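Local structure of pyruvate kinase (3QTG) at residues A[55-60]-A[188-193]; A[182-187]-A[215-220]. The protein catalyses the transfer of phosphate from phosphoenolpyruvate to ADP, yielding pyruvate and ATP in the final step of glycolysis, with a divalent metal ion as cofactor. All blocks are in the same frame, centred on the assembly; numbering follows the deposited sequence.

Contact 1: residues A[55-60]-A[188-193]; sequences NEVKFR and KAISPI
V57 and I190 meet at roughly a right angle, methyl against methylene: CG1 of V57 lies 4.0 Å from CG1 of I190. That valine methyl is the branch that reaches the other segment, and it is shared, because CD1 of I193 sits 4.1 Å from the same V57 CG1. I193 arrives aslant. Its CG1 is wedged between the backbone N and the carbonyl carbon (chi1 58°), and from there the extended chain carries CD1 up to the backbone of 55-60, 4.1 Å from CA of K58. The other branch of I193 serves a different neighbour. Its CG2 stands 3.7 Å from NZ of K58, whose chain runs extended from CB to CE and then bends at the last torsion (chi4 59°), bringing the ammonium group beside the methyl. V57 also rests on I47 of strand 44-48 and on L49 and A52 in the loop after it, and I190 on I197 in the loop before strand 199-202; L49 is, by similarity, part of the ATP site. No hydrogen bond or salt bridge crosses between 55-60 and 188-193. The approach of K58 to I193 pairs a charged group with a methyl and offers no polar bond, which implies that apolar packing by the valine and the two isoleucines holds these segments together.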
loop_
_atom_site.group_PDB
_atom_site.type_symbol
_atom_site.label_atom_id
_atom_site.label_comp_id
_atom_site.label_asym_id
_atom_site.label_seq_id
_atom_site.Cartn_x
_atom_site.Cartn_y
_atom_site.Cartn_z
ATOM N N ASN A 55 4.435 56.958 2.958
ATOM C CA ASN A 55 5.836 57.231 3.309
ATOM C C ASN A 55 6.360 56.404 4.485
ATOM O O ASN A 55 7.580 56.300 4.697
ATOM C CB ASN A 55 6.092 58.733 3.493
ATOM C CG ASN A 55 6.560 59.398 2.207
ATOM O OD1 ASN A 55 7.758 59.420 1.904
ATOM N ND2 ASN A 55 5.614 59.935 1.437
ATOM N N GLU A 56 5.436 55.816 5.243
ATOM C CA GLU A 56 5.776 54.732 6.172
ATOM C C GLU A 56 6.108 53.444 5.398
ATOM O O GLU A 56 7.091 52.770 5.696
ATOM C CB GLU A 56 4.631 54.479 7.141
ATOM C CG GLU A 56 4.453 55.559 8.188
ATOM C CD GLU A 56 3.304 55.263 9.122
ATOM O OE1 GLU A 56 2.376 54.515 8.727
ATOM O OE2 GLU A 56 3.326 55.776 10.259
ATOM N N VAL A 57 5.281 53.125 4.404
ATOM C CA VAL A 57 5.517 51.996 3.509
ATOM C C VAL A 57 6.866 52.144 2.814
ATOM O O VAL A 57 7.681 51.223 2.843
ATOM C CB VAL A 57 4.406 51.864 2.444
ATOM C CG1 VAL A 57 4.681 50.700 1.530
ATOM C CG2 VAL A 57 3.055 51.694 3.097
ATOM N N LYS A 58 7.092 53.315 2.215
ATOM C CA LYS A 58 8.318 53.625 1.481
ATOM C C LYS A 58 9.581 53.450 2.330
ATOM O O LYS A 58 10.528 52.794 1.893
ATOM C CB LYS A 58 8.244 55.052 0.894
ATOM C CG LYS A 58 9.333 55.394 -0.104
ATOM C CD LYS A 58 9.022 56.710 -0.863
ATOM C CE LYS A 58 10.190 57.140 -1.740
ATOM N NZ LYS A 58 10.553 56.114 -2.767
ATOM N N PHE A 59 9.577 54.043 3.527
ATOM C CA PHE A 59 10.703 54.008 4.477
ATOM C C PHE A 59 10.968 52.618 5.074
ATOM O O PHE A 59 12.122 52.262 5.326
ATOM C CB PHE A 59 10.493 55.072 5.581
ATOM C CG PHE A 59 10.833 54.603 6.987
ATOM C CD1 PHE A 59 9.831 54.135 7.844
ATOM C CD2 PHE A 59 12.145 54.657 7.466
ATOM C CE1 PHE A 59 10.129 53.706 9.143
ATOM C CE2 PHE A 59 12.459 54.223 8.770
ATOM C CZ PHE A 59 11.445 53.744 9.607
ATOM N N ARG A 60 9.907 51.847 5.315
ATOM C CA ARG A 60 10.048 50.485 5.849
ATOM C C ARG A 60 10.666 49.551 4.796
ATOM O O ARG A 60 11.618 48.815 5.076
ATOM C CB ARG A 60 8.702 49.950 6.355
ATOM C CG ARG A 60 8.250 50.570 7.687
ATOM C CD ARG A 60 6.762 50.385 7.949
ATOM N NE ARG A 60 6.323 51.070 9.175
ATOM C CZ ARG A 60 5.054 51.219 9.545
ATOM N NH1 ARG A 60 4.072 50.726 8.807
ATOM N NH2 ARG A 60 4.753 51.854 10.671
ATOM N N LYS A 188 -2.306 52.611 -6.070
ATOM C CA LYS A 188 -1.645 53.589 -6.937
ATOM C C LYS A 188 -0.800 54.597 -6.163
ATOM O O LYS A 188 0.201 55.089 -6.679
ATOM C CB LYS A 188 -2.561 54.228 -7.994
ATOM C CG LYS A 188 -4.018 54.316 -7.673
ATOM C CD LYS A 188 -4.806 54.205 -8.966
ATOM C CE LYS A 188 -6.103 54.994 -8.895
ATOM N NZ LYS A 188 -6.728 55.135 -10.243
ATOM N N ALA A 189 -1.161 54.837 -4.909
ATOM C CA ALA A 189 -0.322 55.621 -4.005
ATOM C C ALA A 189 1.072 55.018 -3.856
ATOM O O ALA A 189 2.052 55.740 -3.669
ATOM C CB ALA A 189 -0.987 55.738 -2.637
ATOM N N ILE A 190 1.151 53.691 -3.946
ATOM C CA ILE A 190 2.383 52.944 -3.664
ATOM C C ILE A 190 3.051 52.438 -4.950
ATOM O O ILE A 190 4.192 51.987 -4.930
ATOM C CB ILE A 190 2.116 51.825 -2.595
ATOM C CG1 ILE A 190 2.294 52.389 -1.183
ATOM C CG2 ILE A 190 2.998 50.605 -2.770
ATOM C CD1 ILE A 190 0.984 52.787 -0.505
ATOM N N SER A 191 2.339 52.576 -6.067
ATOM C CA SER A 191 2.840 52.211 -7.400
ATOM C C SER A 191 4.222 52.719 -7.836
ATOM O O SER A 191 4.863 52.055 -8.654
ATOM C CB SER A 191 1.805 52.558 -8.477
ATOM O OG SER A 191 0.687 51.688 -8.370
ATOM N N PRO A 192 4.685 53.887 -7.327
ATOM C CA PRO A 192 6.090 54.233 -7.632
ATOM C C PRO A 192 7.142 53.216 -7.129
ATOM O O PRO A 192 8.228 53.129 -7.704
ATOM C CB PRO A 192 6.279 55.589 -6.939
ATOM C CG PRO A 192 4.888 56.148 -6.799
ATOM C CD PRO A 192 4.019 54.954 -6.550
ATOM N N ILE A 193 6.820 52.451 -6.085
ATOM C CA ILE A 193 7.765 51.462 -5.519
ATOM C C ILE A 193 7.309 50.002 -5.750
ATOM O O ILE A 193 7.672 49.079 -5.017
ATOM C CB ILE A 193 8.071 51.762 -4.017
ATOM C CG1 ILE A 193 6.786 51.768 -3.182
ATOM C CG2 ILE A 193 8.770 53.130 -3.886
ATOM C CD1 ILE A 193 7.009 51.478 -1.722
#

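Contact 2: residues A[182-187]-A[215-220]; sequences EDVEAL and RSLLTE
L217 reaches V184 and L187 with one methyl, and its course can be followed outward from the backbone. CB leaves helix 208-220 in the direction of 182-187, and CG, anti to the backbone N (chi1 177°), carries the chain on to the branch. There the two methyls part, and CD2 makes the contacts with the other helix. CD2 of L217 lies 3.9 Å from CG2 of V184 and 4.0 Å from V184 CA, so the methyl is set against both the side chain and the backbone of the valine, the two side chains crossing at about a right angle. The same CD2 of L217 is also 4.0 Å from CD2 of L187, where the approach is slanted. L187 then passes the contact on to L218, whose CD2 stands 3.9 Å from L187 CG. The short helical segments run nearly side by side, their axes 11.2 Å apart at closest and inclined by 26° in the same N-to-C sense. At this spacing the methyl ends of L217 and L218 bridge the gap, reaching the valine's backbone and the leucine's branch point, and no hydrogen bond crosses. Helices 181-190 and 208-220 flank strand 199-202 in sequence, as successive outer helices of the TIM barrel. L218 packs inward on V227 of strand 226-231 and also on F223, L187 reaches L81 in the loop after strand 76-80, and R215 is salt-bridged to D248 just before strand 249-253.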
loop_
_atom_site.group_PDB
_atom_site.type_symbol
_atom_site.label_atom_id
_atom_site.label_comp_id
_atom_site.label_asym_id
_atom_site.label_seq_id
_atom_site.Cartn_x
_atom_site.Cartn_y
_atom_site.Cartn_z
ATOM N N GLU A 182 -10.890 52.071 -1.769
ATOM C CA GLU A 182 -9.751 52.385 -0.900
ATOM C C GLU A 182 -8.515 51.519 -1.219
ATOM O O GLU A 182 -7.374 51.943 -0.986
ATOM C CB GLU A 182 -10.134 52.211 0.576
ATOM C CG GLU A 182 -11.340 53.024 1.059
ATOM C CD GLU A 182 -12.694 52.373 0.730
ATOM O OE1 GLU A 182 -13.567 53.082 0.165
ATOM O OE2 GLU A 182 -12.893 51.168 1.033
ATOM N N ASP A 183 -8.741 50.308 -1.727
ATOM C CA ASP A 183 -7.638 49.439 -2.139
ATOM C C ASP A 183 -7.002 49.981 -3.422
ATOM O O ASP A 183 -5.775 50.132 -3.505
ATOM C CB ASP A 183 -8.115 47.985 -2.326
ATOM C CG ASP A 183 -8.455 47.289 -0.998
ATOM O OD1 ASP A 183 -8.046 47.787 0.077
ATOM O OD2 ASP A 183 -9.133 46.237 -1.037
ATOM N N VAL A 184 -7.858 50.274 -4.404
ATOM C CA VAL A 184 -7.489 50.953 -5.650
ATOM C C VAL A 184 -6.629 52.191 -5.362
ATOM O O VAL A 184 -5.578 52.369 -5.974
ATOM C CB VAL A 184 -8.755 51.338 -6.473
ATOM C CG1 VAL A 184 -8.402 52.227 -7.671
ATOM C CG2 VAL A 184 -9.506 50.088 -6.939
ATOM N N GLU A 185 -7.075 53.021 -4.415
ATOM C CA GLU A 185 -6.348 54.216 -3.987
ATOM C C GLU A 185 -4.996 53.889 -3.356
ATOM O O GLU A 185 -4.006 54.555 -3.643
ATOM C CB GLU A 185 -7.190 55.054 -3.006
ATOM C CG GLU A 185 -8.419 55.765 -3.622
ATOM C CD GLU A 185 -9.153 56.695 -2.632
ATOM O OE1 GLU A 185 -9.263 57.905 -2.950
ATOM O OE2 GLU A 185 -9.620 56.228 -1.554
ATOM N N ALA A 186 -4.959 52.877 -2.486
ATOM C CA ALA A 186 -3.720 52.478 -1.806
ATOM C C ALA A 186 -2.684 51.870 -2.752
ATOM O O ALA A 186 -1.483 52.084 -2.591
ATOM C CB ALA A 186 -4.027 51.515 -0.638
ATOM N N LEU A 187 -3.147 51.129 -3.753
ATOM C CA LEU A 187 -2.245 50.535 -4.740
ATOM C C LEU A 187 -1.593 51.553 -5.694
ATOM O O LEU A 187 -0.431 51.383 -6.098
ATOM C CB LEU A 187 -2.947 49.407 -5.502
ATOM C CG LEU A 187 -2.633 47.943 -5.120
ATOM C CD1 LEU A 187 -1.762 47.767 -3.873
ATOM C CD2 LEU A 187 -3.889 47.102 -5.025
ATOM N N ARG A 215 -6.049 41.084 -9.691
ATOM C CA ARG A 215 -4.992 40.711 -10.629
ATOM C C ARG A 215 -4.891 41.672 -11.813
ATOM O O ARG A 215 -3.789 42.107 -12.160
ATOM C CB ARG A 215 -5.125 39.260 -11.096
ATOM C CG ARG A 215 -4.433 38.270 -10.186
ATOM C CD ARG A 215 -3.946 37.031 -10.950
ATOM N NE ARG A 215 -3.455 35.991 -10.034
ATOM C CZ ARG A 215 -4.212 34.996 -9.589
ATOM N NH1 ARG A 215 -5.479 34.899 -9.990
ATOM N NH2 ARG A 215 -3.713 34.094 -8.756
ATOM N N SER A 216 -6.039 42.023 -12.400
ATOM C CA SER A 216 -6.110 42.978 -13.526
ATOM C C SER A 216 -5.678 44.373 -13.112
ATOM O O SER A 216 -4.966 45.040 -13.851
ATOM C CB SER A 216 -7.524 43.071 -14.105
ATOM O OG SER A 216 -8.145 41.811 -14.173
ATOM N N LEU A 217 -6.131 44.820 -11.944
ATOM C CA LEU A 217 -5.678 46.089 -11.398
ATOM C C LEU A 217 -4.154 46.139 -11.187
ATOM O O LEU A 217 -3.518 47.139 -11.546
ATOM C CB LEU A 217 -6.416 46.426 -10.098
ATOM C CG LEU A 217 -5.936 47.726 -9.437
ATOM C CD1 LEU A 217 -6.260 48.945 -10.318
ATOM C CD2 LEU A 217 -6.501 47.882 -8.017
ATOM N N LEU A 218 -3.583 45.077 -10.606
ATOM C CA LEU A 218 -2.142 45.011 -10.333
ATOM C C LEU A 218 -1.342 45.045 -11.625
ATOM O O LEU A 218 -0.310 45.713 -11.707
ATOM C CB LEU A 218 -1.777 43.768 -9.505
ATOM C CG LEU A 218 -2.233 43.726 -8.032
ATOM C CD1 LEU A 218 -2.051 42.334 -7.400
ATOM C CD2 LEU A 218 -1.525 44.795 -7.201
ATOM N N THR A 219 -1.842 44.334 -12.631
ATOM C CA THR A 219 -1.287 44.346 -13.978
ATOM C C THR A 219 -1.396 45.740 -14.625
ATOM O O THR A 219 -0.401 46.266 -15.140
ATOM C CB THR A 219 -1.962 43.276 -14.847
ATOM O OG1 THR A 219 -1.766 41.997 -14.232
ATOM C CG2 THR A 219 -1.365 43.245 -16.268
ATOM N N GLU A 220 -2.588 46.338 -14.577
ATOM C CA GLU A 220 -2.797 47.704 -15.082
ATOM C C GLU A 220 -1.768 48.689 -14.505
ATOM O O GLU A 220 -1.297 49.593 -15.202
ATOM C CB GLU A 220 -4.218 48.190 -14.759
ATOM C CG GLU A 220 -4.554 49.591 -15.306
ATOM C CD GLU A 220 -5.525 50.382 -14.415
ATOM O OE1 GLU A 220 -6.355 49.761 -13.709
ATOM O OE2 GLU A 220 -5.464 51.636 -14.429
#

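How the contacts relate
Both contacts lie in the TIM-barrel domain, on the same side of the chain's centre, with their own centres about 14 Å apart. Helix 181-190 is common to them: residues 182-187 face helix 208-220 in contact 2, and the chain continues into 188-193, the last turn of the helix and the 3-10 turn after it, which meets helix 54-71 in contact 1. Along the sequence the order is 55-60, 182-187, 188-193, 215-220, so the two contacts interleave. Both join successive outer helices of the barrel: contact 1 does so across strand 76-80 and the inserted mixed-sheet domain, contact 2 across strand 199-202 alone, continuing the outer helical layer.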